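Local coordinates for protein leucyl aminopeptidase (Trypanosoma brucei brucei, PDB 5NSM) that probably removes amino acids, leucine among them, from the N termini of peptides as a hexameric, two-metal M17 leucyl aminopeptidase, here loaded with manganese, at residues 86-91 with 100-105; 289-294 with 310-315; 366-371 with 461-466. All blocks are in the same frame, centred on the assembly; numbering follows the deposited sequence.

Contact 1: 86-91 with 100-105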
# COMPACT_ATOMS: atom_id res chain seq x y z
N VAL A 86 -34.19 24.16 -29.23
CA VAL A 86 -35.41 25.02 -29.38
C VAL A 86 -36.60 24.24 -29.93
O VAL A 86 -36.45 23.31 -30.70
CB VAL A 86 -35.20 26.24 -30.30
CG1 VAL A 86 -34.22 27.22 -29.67
CG2 VAL A 86 -34.74 25.82 -31.68
N LEU A 87 -37.77 24.66 -29.50
CA LEU A 87 -39.02 24.10 -30.03
C LEU A 87 -39.46 24.88 -31.26
O LEU A 87 -39.47 26.11 -31.26
CB LEU A 87 -40.14 24.14 -28.98
CG LEU A 87 -39.98 23.20 -27.80
CD1 LEU A 87 -41.14 23.42 -26.83
CD2 LEU A 87 -39.94 21.74 -28.22
N VAL A 88 -39.89 24.14 -32.26
CA VAL A 88 -40.52 24.72 -33.47
C VAL A 88 -41.96 24.23 -33.56
O VAL A 88 -42.22 23.04 -33.68
CB VAL A 88 -39.79 24.32 -34.76
CG1 VAL A 88 -40.45 24.96 -35.99
CG2 VAL A 88 -38.34 24.75 -34.68
N GLU A 89 -42.89 25.17 -33.49
CA GLU A 89 -44.33 24.83 -33.49
C GLU A 89 -44.85 24.61 -34.91
O GLU A 89 -44.47 25.31 -35.86
CB GLU A 89 -45.17 25.92 -32.80
CG GLU A 89 -46.61 25.46 -32.50
CD GLU A 89 -47.37 26.42 -31.58
OE1 GLU A 89 -46.81 27.47 -31.18
OE2 GLU A 89 -48.55 26.12 -31.28
N GLY A 90 -45.72 23.62 -35.01
CA GLY A 90 -46.46 23.32 -36.28
C GLY A 90 -45.56 22.96 -37.46
O GLY A 90 -45.78 23.37 -38.59
N LEU A 91 -44.53 22.21 -37.16
CA LEU A 91 -43.61 21.70 -38.20
C LEU A 91 -44.00 20.27 -38.52
O LEU A 91 -44.12 19.43 -37.62
CB LEU A 91 -42.16 21.75 -37.71
CG LEU A 91 -41.06 21.52 -38.75
CD1 LEU A 91 -41.11 22.54 -39.89
CD2 LEU A 91 -39.72 21.61 -38.01
N VAL A 100 -41.74 20.34 -32.71
CA VAL A 100 -40.50 19.62 -33.05
C VAL A 100 -39.37 20.25 -32.28
O VAL A 100 -39.26 21.49 -32.22
CB VAL A 100 -40.15 19.67 -34.54
CG1 VAL A 100 -38.72 19.18 -34.78
CG2 VAL A 100 -41.13 18.84 -35.34
N ARG A 101 -38.58 19.41 -31.65
CA ARG A 101 -37.37 19.90 -30.92
C ARG A 101 -36.20 19.86 -31.88
O ARG A 101 -35.92 18.84 -32.48
CB ARG A 101 -37.08 19.05 -29.69
CG ARG A 101 -35.98 19.58 -28.79
CD ARG A 101 -36.29 20.94 -28.19
NE ARG A 101 -35.46 21.28 -27.02
CZ ARG A 101 -35.57 22.41 -26.31
NH1 ARG A 101 -36.47 23.34 -26.64
NH2 ARG A 101 -34.77 22.63 -25.27
N VAL A 102 -35.58 21.01 -32.05
CA VAL A 102 -34.37 21.12 -32.88
C VAL A 102 -33.17 21.41 -31.98
O VAL A 102 -33.15 22.44 -31.29
CB VAL A 102 -34.47 22.24 -33.93
CG1 VAL A 102 -33.17 22.32 -34.75
CG2 VAL A 102 -35.64 22.00 -34.86
N VAL A 103 -32.20 20.51 -31.99
CA VAL A 103 -30.97 20.65 -31.17
C VAL A 103 -29.80 20.96 -32.06
O VAL A 103 -29.43 20.19 -32.94
CB VAL A 103 -30.64 19.41 -30.34
CG1 VAL A 103 -29.43 19.67 -29.45
CG2 VAL A 103 -31.83 19.02 -29.45
N VAL A 104 -29.25 22.14 -31.84
CA VAL A 104 -28.06 22.61 -32.57
C VAL A 104 -26.80 22.26 -31.75
O VAL A 104 -26.77 22.43 -30.55
CB VAL A 104 -28.10 24.13 -32.80
CG1 VAL A 104 -26.84 24.61 -33.49
CG2 VAL A 104 -29.31 24.49 -33.65
N GLY A 105 -25.77 21.80 -32.45
CA GLY A 105 -24.47 21.50 -31.84
C GLY A 105 -23.33 22.10 -32.62
O GLY A 105 -23.23 21.89 -33.83
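The guanidinium of Arg101 lies against the backbone of Val86, whose N sits over one face, 3.4 Å above the plane and offset toward the rim; Leu87 N approaches obliquely. Atom NH1 comes within 3.4 Å of Val86 CA in van der Waals packing, and Leu87 N, itself a donor, cannot accept from it. The group's polar partners lie beyond the hairpin: NE forms a salt bridge with Glu133, and NH2 donates to Gly85 O of the second subunit. Arg101 reaches over the neighbouring strand because its chain, extended at chi1, bends at chi2 (63°), laying CD 3.7 Å from Leu87 CD2. Beneath it, Val86 and Val102 form a hydrogen-bonded pair, as do Val88 and Val100, flanking the non-hydrogen-bonded pair Leu87 and Arg101. The bond from Val102 N to Val86 O is 2.8 Å long and nearly straight (175°). On the face away from Arg101 the valines mesh, Val88 CG2 touching Val102 CG2 at 3.9 Å, and helix 69-77 covers Val86 and Val102. Past the strand end, Leu91 folds back to set CB 3.9 Å from Val100 CG2. Strands 83-89 and 99-107 thus make an antiparallel beta hairpin at the margin of the mixed sheet of the M17 N-terminal domain, a macro-like alpha/beta fold, with its outer strand meeting the second subunit.

Contact 2: 289-294 with 310-315. With MN (manganese (II) ion), chain O; MN (manganese (II) ion), chain N.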
# COMPACT_ATOMS: atom_id res chain seq x y z
N LYS A 289 -5.57 -9.50 -29.98
CA LYS A 289 -5.57 -9.97 -28.57
C LYS A 289 -7.02 -10.14 -28.16
O LYS A 289 -7.75 -9.17 -28.03
CB LYS A 289 -4.86 -8.99 -27.61
CG LYS A 289 -4.90 -9.35 -26.12
CD LYS A 289 -4.31 -8.28 -25.20
CE LYS A 289 -4.47 -8.66 -23.72
NZ LYS A 289 -4.09 -7.72 -22.63
N GLY A 290 -7.43 -11.38 -28.00
CA GLY A 290 -8.81 -11.71 -27.59
C GLY A 290 -8.89 -12.26 -26.17
O GLY A 290 -9.38 -13.34 -25.94
N ILE A 291 -8.39 -11.48 -25.23
CA ILE A 291 -8.47 -11.83 -23.81
C ILE A 291 -9.85 -11.40 -23.32
O ILE A 291 -10.14 -10.27 -23.00
CB ILE A 291 -7.35 -11.28 -22.94
CG1 ILE A 291 -6.00 -11.79 -23.44
CG2 ILE A 291 -7.56 -11.68 -21.48
CD1 ILE A 291 -5.81 -13.30 -23.41
N VAL A 292 -10.70 -12.39 -23.32
CA VAL A 292 -12.12 -12.28 -23.01
C VAL A 292 -12.39 -11.75 -21.59
O VAL A 292 -13.36 -11.05 -21.31
CB VAL A 292 -12.68 -13.67 -23.37
CG1 VAL A 292 -13.61 -14.20 -22.35
CG2 VAL A 292 -13.31 -13.61 -24.75
N TYR A 293 -11.48 -12.11 -20.71
CA TYR A 293 -11.37 -11.49 -19.38
C TYR A 293 -9.95 -11.70 -18.81
O TYR A 293 -9.42 -12.79 -18.90
CB TYR A 293 -12.40 -12.06 -18.42
CG TYR A 293 -12.58 -11.30 -17.12
CD1 TYR A 293 -13.19 -10.05 -17.10
CD2 TYR A 293 -12.15 -11.83 -15.92
CE1 TYR A 293 -13.36 -9.35 -15.91
CE2 TYR A 293 -12.35 -11.14 -14.72
CZ TYR A 293 -12.95 -9.90 -14.72
OH TYR A 293 -13.13 -9.22 -13.55
N ASP A 294 -9.37 -10.61 -18.31
CA ASP A 294 -7.98 -10.54 -17.79
C ASP A 294 -8.10 -10.34 -16.30
O ASP A 294 -8.19 -9.22 -15.83
CB ASP A 294 -7.15 -9.39 -18.45
CG ASP A 294 -5.62 -9.50 -18.24
OD1 ASP A 294 -5.26 -10.42 -17.49
OD2 ASP A 294 -4.78 -8.68 -18.80
N LYS A 310 -13.21 -7.00 -19.10
CA LYS A 310 -14.00 -7.52 -20.25
C LYS A 310 -13.63 -6.82 -21.59
O LYS A 310 -13.87 -7.36 -22.65
CB LYS A 310 -15.51 -7.35 -20.03
CG LYS A 310 -15.99 -5.91 -20.09
CD LYS A 310 -17.48 -5.77 -19.84
CE LYS A 310 -17.87 -4.30 -19.80
NZ LYS A 310 -19.33 -4.08 -19.78
N HIS A 311 -13.11 -5.61 -21.49
CA HIS A 311 -12.62 -4.86 -22.66
C HIS A 311 -11.31 -5.40 -23.22
O HIS A 311 -10.85 -4.93 -24.26
CB HIS A 311 -12.41 -3.38 -22.34
CG HIS A 311 -13.64 -2.64 -21.93
ND1 HIS A 311 -13.59 -1.45 -21.25
CD2 HIS A 311 -14.96 -2.93 -22.08
CE1 HIS A 311 -14.81 -1.03 -21.01
NE2 HIS A 311 -15.66 -1.91 -21.50
N ASP A 312 -10.72 -6.38 -22.56
CA ASP A 312 -9.36 -6.88 -22.94
C ASP A 312 -9.35 -7.71 -24.25
O ASP A 312 -8.34 -8.22 -24.67
CB ASP A 312 -8.68 -7.67 -21.79
CG ASP A 312 -7.18 -7.42 -21.71
OD1 ASP A 312 -6.76 -6.33 -22.15
OD2 ASP A 312 -6.39 -8.27 -21.21
N MET A 313 -10.52 -7.83 -24.87
CA MET A 313 -10.64 -8.47 -26.18
C MET A 313 -10.90 -7.44 -27.29
O MET A 313 -11.32 -7.79 -28.38
CB MET A 313 -11.69 -9.59 -26.15
CG MET A 313 -12.98 -9.32 -25.39
SD MET A 313 -13.83 -7.85 -25.94
CE MET A 313 -14.38 -8.36 -27.57
N GLY A 314 -10.68 -6.18 -26.97
CA GLY A 314 -11.00 -5.08 -27.88
C GLY A 314 -10.20 -5.10 -29.17
O GLY A 314 -10.65 -4.63 -30.20
N GLY A 315 -8.99 -5.62 -29.09
CA GLY A 315 -8.12 -5.79 -30.26
C GLY A 315 -8.62 -6.90 -31.20
O GLY A 315 -8.57 -6.75 -32.41
MN MN O . -4.53 -8.16 -20.72
MN MN N . -2.93 -8.63 -18.13
O HOH W 1 -7.27 -6.71 -27.05
O HOH W 2 -4.88 -6.19 -20.31
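Lys289 and Asp312 reach the same manganese (chain O) from crossing directions, their side chains slanting past one another until NZ stands 2.8 Å from OD2. The lysine is fully extended, every torsion near 180° from chi1 (176°) onward, and this straight rod delivers NZ to within 2.0 Å of the metal as a direct ligand. Asp312 OD2 binds the ion at 1.9 Å, while OD1 of that carboxylate is held by Thr401. Asp294 lies on strand 293-294, just past the corner at Val292: its OD2 bridges the two ions, 2.0 Å from the manganese of chain O and equally close to that of chain N, and Asn344 holds OD1. The short gap between Asp294 OD2 and Asp312 OD2 reflects their shared metal and probably depends on its charge. Ile291 runs beside Asp312, pointing the same way, with CG2 3.6 Å from OD2, so its apolar CB and CG2 lie against one oxygen of the carboxylate. Away from the ions, water 1 links the backbones, donating to Lys289 O and Asp312 O and accepting from Gly315 N; the direct bond from Ile291 N to Asp312 O is weak, at 3.3 Å. Met313, at the N-cap of helix 314-328, turns its CB and CG toward Ile291 O and the backbone of Val292. At the far end, Tyr293 CD1 packs 3.6 Å from Lys310 N, while the phenol OH bonds to Asn353 O of the third subunit. Water 2 and Glu373 are further ligands of the first ion; Glu373 and Asp371, the latter through both O and OD1, serve the second, completing the two-metal centre characteristic of M17 leucyl aminopeptidases.

Contact 3: 366-371 with 461-466; sequences EVINTD and TNLMER. With MN (manganese (II) ion), chain N.
Asn462 sends its amide across to the backbone of 367-369, and its atoms can be followed outward from CB. Chi1 of 81° places CG between the backbone N and the carbonyl carbon, turning the amide toward Ile368 and Asn369. CG itself lies 3.8 Å from Asn369 O. Beyond it the two branches divide the work. OD1 accepts from Ile368 N at 2.8 Å, the donor tilted 32° from the carbonyl plane, and receives a weak second bond from Asn369 N. ND2 donates to Asn369 O at 2.9 Å, a fairly straight bond (166°) that lies almost in the amide plane of Asn462 but reaches Asn369 O from above the carbonyl plane of Asn369. ND2 also donates to Ala372 O, and these bonds together fix the rotation of the amide. The clasp holds a loop of the M17 catalytic domain that leads directly to the metal centre: Asn369 OD1 accepts from Asp371 N in an Asx turn, and Asp371 then binds the manganese of chain N through both its backbone O and OD1. Upstream, Glu366 and Thr461 make one parallel bridge, followed by a weak bond from Asn462 N to Glu366 O. Ile368 packs between Thr461 and Leu463, its CG1 3.6 Å from Thr461 CB and its CB 3.9 Å from Leu463 CB. Leu463 CD2 touches Asn369 CB at 3.9 Å. Thr461 OG1 donates to Leu463 O, two residues on. The carboxylate of Glu366 bonds to Ser455 and forms a salt bridge with Lys307 of the fourth subunit.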
# COMPACT_ATOMS: atom_id res chain seq x y z
N GLU A 366 10.27 -17.21 -20.08
CA GLU A 366 10.15 -17.30 -18.64
C GLU A 366 9.07 -16.32 -18.20
O GLU A 366 9.19 -15.14 -18.43
CB GLU A 366 11.47 -16.99 -17.95
CG GLU A 366 11.44 -17.16 -16.44
CD GLU A 366 12.71 -16.69 -15.72
OE1 GLU A 366 13.64 -16.17 -16.37
OE2 GLU A 366 12.72 -16.79 -14.48
N VAL A 367 8.05 -16.83 -17.53
CA VAL A 367 6.94 -16.00 -17.09
C VAL A 367 7.28 -15.35 -15.76
O VAL A 367 7.33 -16.01 -14.74
CB VAL A 367 5.64 -16.82 -16.99
CG1 VAL A 367 4.47 -15.94 -16.53
CG2 VAL A 367 5.30 -17.44 -18.33
N ILE A 368 7.55 -14.07 -15.81
CA ILE A 368 7.82 -13.24 -14.63
C ILE A 368 6.53 -12.78 -13.98
O ILE A 368 6.43 -12.69 -12.75
CB ILE A 368 8.63 -11.96 -14.98
CG1 ILE A 368 9.94 -12.31 -15.67
CG2 ILE A 368 8.91 -11.10 -13.75
CD1 ILE A 368 10.86 -13.21 -14.87
N ASN A 369 5.56 -12.45 -14.82
CA ASN A 369 4.27 -11.94 -14.40
C ASN A 369 3.17 -12.41 -15.35
O ASN A 369 3.14 -12.06 -16.49
CB ASN A 369 4.31 -10.42 -14.33
CG ASN A 369 3.10 -9.81 -13.65
OD1 ASN A 369 1.97 -10.10 -13.99
ND2 ASN A 369 3.36 -8.99 -12.63
N THR A 370 2.23 -13.17 -14.81
CA THR A 370 1.14 -13.78 -15.58
C THR A 370 0.14 -12.77 -16.13
O THR A 370 -0.67 -13.11 -16.97
CB THR A 370 0.34 -14.79 -14.75
OG1 THR A 370 -0.21 -14.16 -13.58
CG2 THR A 370 1.21 -15.95 -14.35
N ASP A 371 0.19 -11.56 -15.61
CA ASP A 371 -0.72 -10.47 -16.01
C ASP A 371 -0.25 -9.70 -17.26
O ASP A 371 -1.02 -8.89 -17.82
CB ASP A 371 -0.97 -9.47 -14.91
CG ASP A 371 -2.16 -8.59 -15.19
OD1 ASP A 371 -2.93 -8.83 -16.19
OD2 ASP A 371 -2.35 -7.66 -14.39
N THR A 461 12.36 -13.33 -20.93
CA THR A 461 11.25 -13.18 -20.01
C THR A 461 10.07 -12.58 -20.76
O THR A 461 10.21 -12.19 -21.89
CB THR A 461 11.59 -12.26 -18.82
OG1 THR A 461 11.78 -10.92 -19.27
CG2 THR A 461 12.86 -12.74 -18.06
N ASN A 462 8.93 -12.50 -20.08
CA ASN A 462 7.76 -11.78 -20.58
C ASN A 462 7.50 -10.39 -19.96
O ASN A 462 6.44 -9.81 -20.14
CB ASN A 462 6.48 -12.61 -20.42
CG ASN A 462 5.91 -12.56 -19.02
OD1 ASN A 462 6.63 -12.57 -18.03
ND2 ASN A 462 4.58 -12.52 -18.93
N LEU A 463 8.45 -9.88 -19.22
CA LEU A 463 8.27 -8.61 -18.50
C LEU A 463 9.58 -7.86 -18.44
O LEU A 463 10.61 -8.42 -18.16
CB LEU A 463 7.72 -8.83 -17.08
CG LEU A 463 7.13 -7.59 -16.40
CD1 LEU A 463 5.71 -7.32 -16.86
CD2 LEU A 463 7.15 -7.74 -14.87
N MET A 464 9.49 -6.58 -18.68
CA MET A 464 10.64 -5.69 -18.57
C MET A 464 11.16 -5.68 -17.13
O MET A 464 10.42 -5.65 -16.16
CB MET A 464 10.43 -4.26 -19.12
CG MET A 464 9.05 -3.69 -19.03
SD MET A 464 8.57 -2.41 -20.20
CE MET A 464 7.38 -3.38 -21.14
N GLU A 465 12.46 -5.76 -17.04
CA GLU A 465 13.18 -5.63 -15.78
C GLU A 465 12.95 -4.26 -15.14
O GLU A 465 12.74 -4.13 -13.95
CB GLU A 465 14.67 -5.87 -16.06
CG GLU A 465 15.65 -5.29 -15.07
CD GLU A 465 16.19 -6.32 -14.14
OE1 GLU A 465 17.34 -6.77 -14.39
OE2 GLU A 465 15.48 -6.70 -13.18
N ARG A 466 13.02 -3.23 -15.97
CA ARG A 466 12.77 -1.83 -15.57
C ARG A 466 11.52 -1.34 -16.30
O ARG A 466 11.56 -1.07 -17.49
CB ARG A 466 13.98 -0.94 -15.87
CG ARG A 466 15.26 -1.41 -15.22
CD ARG A 466 16.48 -0.58 -15.57
NE ARG A 466 16.78 -0.60 -17.00
CZ ARG A 466 17.74 0.11 -17.61
NH1 ARG A 466 18.53 0.93 -16.94
NH2 ARG A 466 17.90 0.01 -18.92
MN MN N . -2.93 -8.63 -18.13

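From the N terminus, contact 1 comes first, closing a hairpin in the N-terminal domain, with eight residues between its segments. Contact 2 follows in the catalytic domain, drawing 310-315 back to 289-294 across fifteen residues. Contact 3 closes the longest loop, 89 residues between 366-371 and 461-466. The three loops run in series; none nests in or crosses another. Contact 2 ties strands 283-291 and 293-294 to the start of helix 314-328. Loop 366-371 brings Asp371 to the same metal centre, its OD1 3.1 Å from Asp294 OD1, and 461-466 braces that loop. Contact 1 stands apart, its centre about 42 Å from that of contact 2.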